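Local atomic coordinates of klebicin C activity (Klebsiella pneumoniae, PDB entry 7NNA), a protein that is a bacteriocin toxin of Klebsiella whose Tol-binding domain, modelled here, probably takes part in import into target cells through the efflux channel TolC. Residues K179-A182 against E183-A187. Residues are numbered along the deposited sequence; the frame is centred on the assembly and turned at random.
Sequences KAEA and ERRKA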
# COMPACT_ATOMS: atom_id res chain seq x y z
N LYS A 179 -44.86 -6.68 -30.89
CA LYS A 179 -45.14 -6.15 -32.23
C LYS A 179 -45.55 -7.26 -33.22
O LYS A 179 -46.52 -7.08 -34.00
CB LYS A 179 -43.88 -5.45 -32.74
CG LYS A 179 -44.10 -4.70 -34.04
CD LYS A 179 -43.22 -3.43 -34.05
CE LYS A 179 -42.38 -3.35 -35.30
NZ LYS A 179 -43.23 -3.40 -36.49
N ALA A 180 -44.83 -8.40 -33.20
CA ALA A 180 -45.17 -9.48 -34.14
C ALA A 180 -46.58 -10.05 -33.80
O ALA A 180 -47.41 -10.29 -34.70
CB ALA A 180 -44.10 -10.58 -34.10
N GLU A 181 -46.90 -10.14 -32.51
CA GLU A 181 -48.21 -10.64 -32.07
C GLU A 181 -49.31 -9.64 -32.44
O GLU A 181 -50.41 -10.04 -32.91
CB GLU A 181 -48.14 -10.89 -30.54
CG GLU A 181 -49.44 -11.36 -29.92
CD GLU A 181 -49.97 -12.66 -30.49
OE1 GLU A 181 -49.19 -13.45 -31.08
OE2 GLU A 181 -51.18 -12.91 -30.30
N ALA A 182 -49.05 -8.36 -32.21
CA ALA A 182 -50.00 -7.32 -32.57
C ALA A 182 -50.25 -7.26 -34.10
O ALA A 182 -51.41 -7.10 -34.51
CB ALA A 182 -49.55 -5.96 -32.05
N GLU A 183 -49.22 -7.46 -34.92
CA GLU A 183 -49.41 -7.46 -36.38
C GLU A 183 -50.19 -8.69 -36.84
O GLU A 183 -51.05 -8.62 -37.74
CB GLU A 183 -48.05 -7.42 -37.10
CG GLU A 183 -47.37 -6.08 -37.05
CD GLU A 183 -45.91 -6.08 -37.50
OE1 GLU A 183 -45.47 -7.10 -38.09
OE2 GLU A 183 -45.22 -5.07 -37.26
N ARG A 184 -49.87 -9.85 -36.22
CA ARG A 184 -50.57 -11.08 -36.57
C ARG A 184 -52.09 -11.00 -36.23
O ARG A 184 -52.97 -11.42 -37.03
CB ARG A 184 -49.91 -12.26 -35.82
CG ARG A 184 -50.46 -13.61 -36.30
CD ARG A 184 -50.43 -14.69 -35.19
NE ARG A 184 -51.36 -14.43 -34.10
CZ ARG A 184 -52.69 -14.53 -34.19
NH1 ARG A 184 -53.26 -14.82 -35.36
NH2 ARG A 184 -53.46 -14.27 -33.15
N ARG A 185 -52.40 -10.43 -35.05
CA ARG A 185 -53.81 -10.29 -34.64
C ARG A 185 -54.50 -9.23 -35.45
O ARG A 185 -55.67 -9.40 -35.79
CB ARG A 185 -53.91 -9.89 -33.16
CG ARG A 185 -53.42 -10.97 -32.23
CD ARG A 185 -54.36 -11.20 -31.04
NE ARG A 185 -53.73 -12.15 -30.14
CZ ARG A 185 -54.01 -13.45 -30.09
NH1 ARG A 185 -55.00 -13.95 -30.83
NH2 ARG A 185 -53.32 -14.25 -29.29
N LYS A 186 -53.78 -8.15 -35.80
CA LYS A 186 -54.42 -7.10 -36.59
C LYS A 186 -54.86 -7.65 -37.98
O LYS A 186 -55.98 -7.38 -38.41
CB LYS A 186 -53.55 -5.84 -36.63
CG LYS A 186 -54.20 -4.68 -37.39
CD LYS A 186 -53.30 -3.46 -37.43
CE LYS A 186 -54.03 -2.27 -38.02
NZ LYS A 186 -53.27 -1.67 -39.16
N ALA A 187 -54.02 -8.49 -38.65
CA ALA A 187 -54.34 -9.04 -39.97
C ALA A 187 -55.46 -10.04 -39.88
O ALA A 187 -56.35 -10.03 -40.72
CB ALA A 187 -53.10 -9.73 -40.59
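Lys179 and Glu183 sit one helical turn apart, and their charged ends meet on the outside of the helix. The Glu183 side chain leaves from CB, which lies 3.5 Å from Lys179 O. CG is directed back toward the preceding turn, anti to its own carbonyl carbon (chi1 -75°), and passes 3.3 Å from that same Lys179 O. CD continues the extended chain and carries the carboxylate obliquely across the lysine chain, where OE2 has Lys179 CG at 3.4 Å and closes an i to i+4 salt bridge with Lys179 NZ at 2.7 Å. The ammonium arrives nearly along the C-O axis of OE2, and the bends in the lysine chain curl NZ round to it. Beneath lies a regular alpha-helix: the N-H groups of Glu183, Arg184, Arg185 and Lys186 bond to the carbonyls four residues earlier, the first at 2.9 Å between Glu183 N and Lys179 O. These turns belong to the single-helix extension of helix 93-197, beyond the start of its hairpin partner, helix 14-79. Glu181 takes part with two arginines in a looser salt-bridge network. Its OE1 stands at the edge of the Arg184 guanidinium (i to i+3), a long ion pair with NE at 3.8 Å, while OE2 turns toward Arg185 (i to i+4), a salt bridge whose exact geometry is doubtful. The Arg184 guanidinium also has a weak, long pairing with Glu188.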